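Local coordinates for chromosome segregation protein smc (Pyrococcus furiosus, PDB 3KTA) that is probably required for chromosome condensation and partitioning, its two termini joining to form an ATP-binding cassette-type ATPase domain, at residues Leu72-Pro86 / Val107-Phe120. Numbering follows the deposited sequence.
Sequences LTALAFVFAIQKFKP and VADLIKESSKESQF
Helix 72-84 and helix 107-114 run nearly parallel, 16° between their directions, with axes 11.5 Å apart at closest approach, and Phe79 fills the middle of the gap. Leu110 slides past this ring in the opposite direction, laying CD2 over one face 3.8 Å from the centroid, a CH-pi contact. Phe79 keeps CG beside its own backbone N (chi1 -78°), which carries the far rim out to Ile111 and Phe120; Ile111 CG1 lies 3.6 Å from Phe79 CZ. The Phe79 and Phe120 rings are nearly parallel (6°) but stepped, meeting rim to rim with centroids 5.7 Å apart, neither over the other's face. Toward the start of the segments, Val107 CG2 packs against both Leu75 CD1 and Leu72 CD2.

Strand 89-93, helix 101-114 and strand 119-123 form a parallel beta-alpha-beta crossover of the P-loop ATPase fold in the C-terminal half of the SMC head, and the preceding helix 67-84 packs beside the helix of that crossover. Phe120 also stacks on Tyr90 of the adjacent strand, and its strand pairs in parallel with one from the other Smc chain, carrying the sheet across the interface.

At the C-terminal ends the contact turns polar. Gln82, bent at its second torsion, turns its amide toward Ser118, and NE2 donates to Ser118 OG at 3.0 Å, nearly straight and in the amide plane; the same hydroxyl is bonded to Ala87 O. A leucine in place of Gln82 would probably leave the buried Ser118 OG without its amide donor, still bonded to Ala87 O. Ser114 OG, at the edge of the Phe79 ring, donates instead to Leu110 O; it and Ser114 N reach Leu110 O from opposite faces of its carbonyl plane. Pro86 lies alongside Glu117, CG 3.8 Å from its CB.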
ATOM      1  N   LEU B  72     -10.027   1.188 -11.320  1.00 13.29           N
ATOM      2  CA  LEU B  72      -9.657   2.521 -11.795  1.00 16.04           C
ATOM      3  C   LEU B  72     -10.314   3.623 -10.986  1.00 15.35           C
ATOM      4  O   LEU B  72      -9.705   4.646 -10.703  1.00 15.00           O
ATOM      5  CB  LEU B  72      -9.991   2.696 -13.267  1.00 17.05           C
ATOM      6  CG  LEU B  72      -9.062   1.935 -14.202  1.00 21.81           C
ATOM      7  CD1 LEU B  72      -9.475   2.144 -15.656  1.00 25.71           C
ATOM      8  CD2 LEU B  72      -7.603   2.340 -13.982  1.00 18.45           C
ATOM      9  N   THR B  73     -11.566   3.404 -10.605  1.00 14.14           N
ATOM     10  CA  THR B  73     -12.282   4.379  -9.806  1.00 14.62           C
ATOM     11  C   THR B  73     -11.623   4.533  -8.428  1.00 14.75           C
ATOM     12  O   THR B  73     -11.409   5.652  -7.950  1.00 13.54           O
ATOM     13  CB  THR B  73     -13.767   3.968  -9.663  1.00 16.85           C
ATOM     14  OG1 THR B  73     -14.349   3.890 -10.972  1.00 16.50           O
ATOM     15  CG2 THR B  73     -14.527   4.993  -8.855  1.00 18.71           C
ATOM     16  N   ALA B  74     -11.305   3.397  -7.804  1.00 12.00           N
ATOM     17  CA  ALA B  74     -10.627   3.354  -6.509  1.00 12.23           C
ATOM     18  C   ALA B  74      -9.249   4.001  -6.597  1.00 12.13           C
ATOM     19  O   ALA B  74      -8.854   4.744  -5.700  1.00 12.72           O
ATOM     20  CB  ALA B  74     -10.496   1.921  -6.026  1.00 11.47           C
ATOM     21  N   LEU B  75      -8.526   3.711  -7.672  1.00 13.07           N
ATOM     22  CA  LEU B  75      -7.191   4.285  -7.838  1.00 12.71           C
ATOM     23  C   LEU B  75      -7.240   5.803  -8.001  1.00 12.26           C
ATOM     24  O   LEU B  75      -6.416   6.536  -7.439  1.00 12.31           O
ATOM     25  CB  LEU B  75      -6.453   3.624  -8.999  1.00 12.68           C
ATOM     26  CG  LEU B  75      -5.938   2.229  -8.657  1.00 12.44           C
ATOM     27  CD1 LEU B  75      -5.548   1.461  -9.904  1.00 16.88           C
ATOM     28  CD2 LEU B  75      -4.760   2.321  -7.684  1.00 15.29           C
ATOM     29  N   ALA B  76      -8.217   6.284  -8.754  1.00 10.07           N
ATOM     30  CA  ALA B  76      -8.366   7.725  -8.927  1.00 11.56           C
ATOM     31  C   ALA B  76      -8.612   8.390  -7.583  1.00 12.07           C
ATOM     32  O   ALA B  76      -8.125   9.477  -7.323  1.00 13.58           O
ATOM     33  CB  ALA B  76      -9.502   8.035  -9.900  1.00 12.87           C
ATOM     34  N   PHE B  77      -9.355   7.715  -6.708  1.00 12.34           N
ATOM     35  CA  PHE B  77      -9.617   8.254  -5.385  1.00 13.24           C
ATOM     36  C   PHE B  77      -8.357   8.300  -4.511  1.00 13.47           C
ATOM     37  O   PHE B  77      -8.061   9.315  -3.874  1.00 12.26           O
ATOM     38  CB  PHE B  77     -10.725   7.424  -4.717  1.00 12.48           C
ATOM     39  CG  PHE B  77     -11.167   7.954  -3.395  1.00 13.01           C
ATOM     40  CD1 PHE B  77     -11.797   9.182  -3.291  1.00 16.45           C
ATOM     41  CD2 PHE B  77     -10.970   7.205  -2.244  1.00 17.80           C
ATOM     42  CE1 PHE B  77     -12.205   9.670  -2.070  1.00 20.20           C
ATOM     43  CE2 PHE B  77     -11.385   7.690  -1.011  1.00 18.24           C
ATOM     44  CZ  PHE B  77     -12.010   8.921  -0.929  1.00 18.99           C
ATOM     45  N   VAL B  78      -7.611   7.207  -4.489  1.00 11.56           N
ATOM     46  CA  VAL B  78      -6.382   7.134  -3.697  1.00 12.07           C
ATOM     47  C   VAL B  78      -5.414   8.228  -4.142  1.00 12.05           C
ATOM     48  O   VAL B  78      -4.835   8.960  -3.321  1.00 12.90           O
ATOM     49  CB  VAL B  78      -5.699   5.767  -3.860  1.00 14.66           C
ATOM     50  CG1 VAL B  78      -4.270   5.791  -3.243  1.00 13.71           C
ATOM     51  CG2 VAL B  78      -6.544   4.673  -3.228  1.00 14.23           C
ATOM     52  N   PHE B  79      -5.245   8.333  -5.454  1.00 12.46           N
ATOM     53  CA  PHE B  79      -4.330   9.333  -6.002  1.00 12.82           C
ATOM     54  C   PHE B  79      -4.804  10.779  -5.857  1.00 13.68           C
ATOM     55  O   PHE B  79      -3.974  11.690  -5.797  1.00 12.26           O
ATOM     56  CB  PHE B  79      -3.922   8.960  -7.431  1.00 12.44           C
ATOM     57  CG  PHE B  79      -2.869   7.885  -7.468  1.00 14.78           C
ATOM     58  CD1 PHE B  79      -1.526   8.227  -7.377  1.00 15.58           C
ATOM     59  CD2 PHE B  79      -3.210   6.556  -7.503  1.00 19.89           C
ATOM     60  CE1 PHE B  79      -0.538   7.262  -7.378  1.00 17.08           C
ATOM     61  CE2 PHE B  79      -2.223   5.572  -7.494  1.00 19.45           C
ATOM     62  CZ  PHE B  79      -0.881   5.936  -7.433  1.00 18.08           C
ATOM     63  N   ALA B  80      -6.124  10.987  -5.772  1.00 11.84           N
ATOM     64  CA  ALA B  80      -6.689  12.316  -5.525  1.00 12.73           C
ATOM     65  C   ALA B  80      -6.290  12.793  -4.132  1.00 11.34           C
ATOM     66  O   ALA B  80      -5.941  13.956  -3.928  1.00 12.56           O
ATOM     67  CB  ALA B  80      -8.238  12.282  -5.666  1.00 11.74           C
ATOM     68  N   ILE B  81      -6.343  11.876  -3.170  1.00 10.41           N
ATOM     69  CA  ILE B  81      -5.873  12.169  -1.833  1.00 11.57           C
ATOM     70  C   ILE B  81      -4.357  12.403  -1.841  1.00 11.86           C
ATOM     71  O   ILE B  81      -3.865  13.354  -1.248  1.00 13.14           O
ATOM     72  CB  ILE B  81      -6.229  11.017  -0.869  1.00 13.76           C
ATOM     73  CG1 ILE B  81      -7.745  10.847  -0.818  1.00 13.94           C
ATOM     74  CG2 ILE B  81      -5.697  11.310   0.526  1.00 15.47           C
ATOM     75  CD1 ILE B  81      -8.204   9.617  -0.024  1.00 16.99           C
ATOM     76  N   GLN B  82      -3.624  11.519  -2.507  1.00 13.52           N
ATOM     77  CA  GLN B  82      -2.166  11.602  -2.496  1.00 12.71           C
ATOM     78  C   GLN B  82      -1.696  12.954  -3.013  1.00 13.24           C
ATOM     79  O   GLN B  82      -0.736  13.526  -2.499  1.00 12.97           O
ATOM     80  CB  GLN B  82      -1.561  10.469  -3.336  1.00 11.03           C
ATOM     81  CG  GLN B  82      -0.040  10.320  -3.176  1.00 12.58           C
ATOM     82  CD  GLN B  82       0.740  11.213  -4.109  1.00 13.79           C
ATOM     83  OE1 GLN B  82       0.215  11.717  -5.112  1.00 14.45           O
ATOM     84  NE2 GLN B  82       2.019  11.404  -3.796  1.00 13.08           N
ATOM     85  N   LYS B  83      -2.355  13.451  -4.056  1.00 12.04           N
ATOM     86  CA  LYS B  83      -1.954  14.721  -4.663  1.00 11.78           C
ATOM     87  C   LYS B  83      -2.131  15.869  -3.663  1.00 14.15           C
ATOM     88  O   LYS B  83      -1.295  16.784  -3.592  1.00 15.32           O
ATOM     89  CB  LYS B  83      -2.739  14.986  -5.956  1.00 15.03           C
ATOM     90  CG  LYS B  83      -2.442  16.360  -6.597  1.00 17.02           C
ATOM     91  CD  LYS B  83      -3.006  16.447  -8.015  1.00 20.79           C
ATOM     92  CE  LYS B  83      -2.824  17.852  -8.612  1.00 25.39           C
ATOM     93  NZ  LYS B  83      -3.538  18.884  -7.790  1.00 27.17           N
ATOM     94  N   PHE B  84      -3.210  15.810  -2.882  1.00 12.11           N
ATOM     95  CA  PHE B  84      -3.491  16.849  -1.897  1.00 13.27           C
ATOM     96  C   PHE B  84      -2.582  16.755  -0.676  1.00 16.67           C
ATOM     97  O   PHE B  84      -2.100  17.775  -0.166  1.00 16.70           O
ATOM     98  CB  PHE B  84      -4.944  16.767  -1.440  1.00 14.10           C
ATOM     99  CG  PHE B  84      -5.263  17.709  -0.316  1.00 14.98           C
ATOM    100  CD1 PHE B  84      -5.392  19.070  -0.554  1.00 19.09           C
ATOM    101  CD2 PHE B  84      -5.399  17.234   0.975  1.00 19.71           C
ATOM    102  CE1 PHE B  84      -5.674  19.942   0.486  1.00 19.50           C
ATOM    103  CE2 PHE B  84      -5.685  18.100   2.023  1.00 21.10           C
ATOM    104  CZ  PHE B  84      -5.820  19.454   1.770  1.00 19.82           C
ATOM    105  N   LYS B  85      -2.371  15.532  -0.197  1.00 14.47           N
ATOM    106  CA  LYS B  85      -1.546  15.302   0.970  1.00 14.83           C
ATOM    107  C   LYS B  85      -0.726  14.021   0.798  1.00 12.92           C
ATOM    108  O   LYS B  85      -1.183  12.938   1.132  1.00 16.59           O
ATOM    109  CB  LYS B  85      -2.425  15.187   2.221  1.00 18.09           C
ATOM    110  CG  LYS B  85      -1.637  14.982   3.503  1.00 21.93           C
ATOM    111  CD  LYS B  85      -2.542  14.863   4.723  1.00 26.89           C
ATOM    112  N   PRO B  86       0.491  14.141   0.267  1.00 13.66           N
ATOM    113  CA  PRO B  86       1.250  12.924  -0.036  1.00 13.87           C
ATOM    114  C   PRO B  86       1.572  12.146   1.236  1.00 15.28           C
ATOM    115  O   PRO B  86       2.157  12.726   2.156  1.00 16.87           O
ATOM    116  CB  PRO B  86       2.542  13.461  -0.652  1.00 14.45           C
ATOM    117  CG  PRO B  86       2.160  14.791  -1.229  1.00 19.04           C
ATOM    118  CD  PRO B  86       1.075  15.348  -0.343  1.00 16.12           C
ATOM    119  N   VAL B 107      -1.796   3.898 -15.061  1.00 11.89           N
ATOM    120  CA  VAL B 107      -1.588   3.836 -13.606  1.00 11.65           C
ATOM    121  C   VAL B 107      -0.099   3.955 -13.254  1.00 12.85           C
ATOM    122  O   VAL B 107       0.280   4.705 -12.338  1.00 12.00           O
ATOM    123  CB  VAL B 107      -2.220   2.570 -13.006  1.00 11.22           C
ATOM    124  CG1 VAL B 107      -1.821   2.392 -11.527  1.00 11.20           C
ATOM    125  CG2 VAL B 107      -3.717   2.665 -13.133  1.00 14.34           C
ATOM    126  N   ALA B 108       0.746   3.231 -13.986  1.00 11.48           N
ATOM    127  CA  ALA B 108       2.181   3.275 -13.772  1.00 11.53           C
ATOM    128  C   ALA B 108       2.748   4.685 -13.988  1.00 14.50           C
ATOM    129  O   ALA B 108       3.620   5.139 -13.240  1.00 12.17           O
ATOM    130  CB  ALA B 108       2.880   2.265 -14.686  1.00 12.73           C
ATOM    131  N   ASP B 109       2.242   5.388 -14.999  1.00 14.79           N
ATOM    132  CA  ASP B 109       2.669   6.763 -15.237  1.00 13.55           C
ATOM    133  C   ASP B 109       2.281   7.674 -14.066  1.00 14.75           C
ATOM    134  O   ASP B 109       3.042   8.559 -13.690  1.00 14.77           O
ATOM    135  CB  ASP B 109       2.061   7.317 -16.525  1.00 15.65           C
ATOM    136  CG  ASP B 109       2.682   6.725 -17.778  1.00 18.95           C
ATOM    137  OD1 ASP B 109       3.656   5.950 -17.679  1.00 21.30           O
ATOM    138  OD2 ASP B 109       2.176   7.053 -18.869  0.95 21.85           O
ATOM    139  N   LEU B 110       1.098   7.448 -13.503  1.00 12.97           N
ATOM    140  CA  LEU B 110       0.629   8.236 -12.360  1.00 14.20           C
ATOM    141  C   LEU B 110       1.480   7.922 -11.118  1.00 15.45           C
ATOM    142  O   LEU B 110       1.810   8.815 -10.335  1.00 13.45           O
ATOM    143  CB  LEU B 110      -0.849   7.930 -12.098  1.00 16.21           C
ATOM    144  CG  LEU B 110      -1.540   8.578 -10.899  1.00 18.62           C
ATOM    145  CD1 LEU B 110      -1.423  10.085 -10.963  1.00 21.36           C
ATOM    146  CD2 LEU B 110      -2.996   8.128 -10.892  1.00 19.19           C
ATOM    147  N   ILE B 111       1.840   6.656 -10.934  1.00 13.37           N
ATOM    148  CA  ILE B 111       2.767   6.290  -9.859  1.00 11.94           C
ATOM    149  C   ILE B 111       4.121   6.986 -10.019  1.00 14.23           C
ATOM    150  O   ILE B 111       4.629   7.578  -9.065  1.00 15.28           O
ATOM    151  CB  ILE B 111       2.945   4.755  -9.734  1.00 11.64           C
ATOM    152  CG1 ILE B 111       1.697   4.119  -9.112  1.00 14.23           C
ATOM    153  CG2 ILE B 111       4.191   4.409  -8.898  1.00 13.91           C
ATOM    154  CD1 ILE B 111       1.557   2.602  -9.395  1.00 14.21           C
ATOM    155  N   LYS B 112       4.681   6.953 -11.231  1.00 15.19           N
ATOM    156  CA  LYS B 112       5.968   7.595 -11.492  1.00 16.93           C
ATOM    157  C   LYS B 112       5.932   9.087 -11.140  1.00 15.46           C
ATOM    158  O   LYS B 112       6.816   9.590 -10.440  1.00 17.40           O
ATOM    159  CB  LYS B 112       6.366   7.414 -12.960  1.00 20.61           C
ATOM    160  CG  LYS B 112       7.780   7.879 -13.273  1.00 24.02           C
ATOM    161  CD  LYS B 112       8.781   6.881 -12.741  1.00 27.84           C
ATOM    162  CE  LYS B 112      10.153   7.120 -13.328  1.00 31.63           C
ATOM    163  NZ  LYS B 112      11.156   6.292 -12.643  1.00 27.15           N
ATOM    164  N   GLU B 113       4.903   9.791 -11.597  1.00 15.23           N
ATOM    165  CA  GLU B 113       4.760  11.217 -11.288  1.00 16.44           C
ATOM    166  C   GLU B 113       4.595  11.444  -9.784  1.00 16.97           C
ATOM    167  O   GLU B 113       5.243  12.327  -9.187  1.00 17.58           O
ATOM    168  CB  GLU B 113       3.581  11.816 -12.043  1.00 18.65           C
ATOM    169  CG  GLU B 113       3.350  13.295 -11.747  1.00 25.96           C
ATOM    170  CD  GLU B 113       4.471  14.185 -12.239  0.91 26.42           C
ATOM    171  OE1 GLU B 113       5.270  13.737 -13.088  0.59 28.24           O
ATOM    172  OE2 GLU B 113       4.547  15.350 -11.785  0.53 26.65           O
ATOM    173  N   SER B 114       3.752  10.625  -9.167  1.00 13.48           N
ATOM    174  CA  SER B 114       3.469  10.777  -7.735  1.00 14.39           C
ATOM    175  C   SER B 114       4.678  10.447  -6.875  1.00 15.57           C
ATOM    176  O   SER B 114       4.771  10.914  -5.737  1.00 15.16           O
ATOM    177  CB  SER B 114       2.287   9.891  -7.317  1.00 15.46           C
ATOM    178  OG  SER B 114       1.123  10.268  -8.026  1.00 15.71           O
ATOM    179  N   SER B 115       5.591   9.633  -7.403  1.00 14.92           N
ATOM    180  CA  SER B 115       6.760   9.205  -6.632  1.00 14.21           C
ATOM    181  C   SER B 115       7.747  10.341  -6.380  1.00 15.46           C
ATOM    182  O   SER B 115       8.699  10.180  -5.631  1.00 15.13           O
ATOM    183  CB  SER B 115       7.461   8.018  -7.306  1.00 14.74           C
ATOM    184  OG  SER B 115       8.102   8.441  -8.494  1.00 17.32           O
ATOM    185  N   LYS B 116       7.512  11.496  -6.992  1.00 16.63           N
ATOM    186  CA  LYS B 116       8.290  12.678  -6.633  1.00 17.09           C
ATOM    187  C   LYS B 116       8.001  13.144  -5.204  1.00 18.10           C
ATOM    188  O   LYS B 116       8.842  13.803  -4.590  1.00 20.79           O
ATOM    189  CB  LYS B 116       8.031  13.821  -7.618  1.00 20.79           C
ATOM    190  CG  LYS B 116       8.447  13.507  -9.047  1.00 25.38           C
ATOM    191  CD  LYS B 116       7.969  14.596 -10.009  1.00 30.01           C
ATOM    192  CE  LYS B 116       8.377  14.288 -11.442  1.00 35.26           C
ATOM    193  NZ  LYS B 116       7.895  15.327 -12.397  1.00 39.72           N
ATOM    194  N   GLU B 117       6.820  12.798  -4.683  1.00 16.10           N
ATOM    195  CA  GLU B 117       6.350  13.301  -3.384  1.00 15.21           C
ATOM    196  C   GLU B 117       6.080  12.209  -2.342  1.00 16.05           C
ATOM    197  O   GLU B 117       6.033  12.500  -1.147  1.00 18.08           O
ATOM    198  CB  GLU B 117       5.078  14.152  -3.540  1.00 16.27           C
ATOM    199  CG  GLU B 117       5.197  15.309  -4.522  1.00 22.11           C
ATOM    200  CD  GLU B 117       6.242  16.327  -4.106  0.93 27.29           C
ATOM    201  OE1 GLU B 117       6.609  16.359  -2.916  0.78 25.46           O
ATOM    202  OE2 GLU B 117       6.695  17.100  -4.974  0.60 29.37           O
ATOM    203  N   SER B 118       5.891  10.970  -2.791  1.00 14.10           N
ATOM    204  CA  SER B 118       5.700   9.841  -1.878  1.00 11.86           C
ATOM    205  C   SER B 118       6.495   8.637  -2.367  1.00 10.74           C
ATOM    206  O   SER B 118       6.765   8.510  -3.562  1.00 12.71           O
ATOM    207  CB  SER B 118       4.217   9.433  -1.804  1.00 12.65           C
ATOM    208  OG  SER B 118       3.398  10.484  -1.325  1.00 14.58           O
ATOM    209  N   GLN B 119       6.810   7.725  -1.449  1.00 11.20           N
ATOM    210  CA  GLN B 119       7.425   6.453  -1.788  1.00 10.00           C
ATOM    211  C   GLN B 119       6.329   5.461  -2.201  1.00 10.72           C
ATOM    212  O   GLN B 119       5.257   5.425  -1.594  1.00 11.56           O
ATOM    213  CB  GLN B 119       8.182   5.934  -0.564  1.00 11.49           C
ATOM    214  CG  GLN B 119       8.802   4.552  -0.722  1.00 12.76           C
ATOM    215  CD  GLN B 119       9.586   4.190   0.533  1.00 12.65           C
ATOM    216  OE1 GLN B 119       9.058   4.276   1.647  1.00 13.43           O
ATOM    217  NE2 GLN B 119      10.845   3.812   0.366  1.00 12.69           N
ATOM    218  N   PHE B 120       6.599   4.669  -3.236  1.00 11.17           N
ATOM    219  CA  PHE B 120       5.679   3.625  -3.676  1.00 11.46           C
ATOM    220  C   PHE B 120       6.369   2.282  -3.706  1.00 10.44           C
ATOM    221  O   PHE B 120       7.454   2.154  -4.296  1.00 12.24           O
ATOM    222  CB  PHE B 120       5.144   3.962  -5.083  1.00 11.27           C
ATOM    223  CG  PHE B 120       4.164   5.076  -5.076  1.00 10.87           C
ATOM    224  CD1 PHE B 120       4.592   6.403  -5.102  1.00 10.82           C
ATOM    225  CD2 PHE B 120       2.800   4.814  -4.986  1.00 11.52           C
ATOM    226  CE1 PHE B 120       3.674   7.436  -5.079  1.00 12.62           C
ATOM    227  CE2 PHE B 120       1.885   5.843  -4.942  1.00 11.94           C
ATOM    228  CZ  PHE B 120       2.316   7.154  -4.981  1.00 12.59           C
TER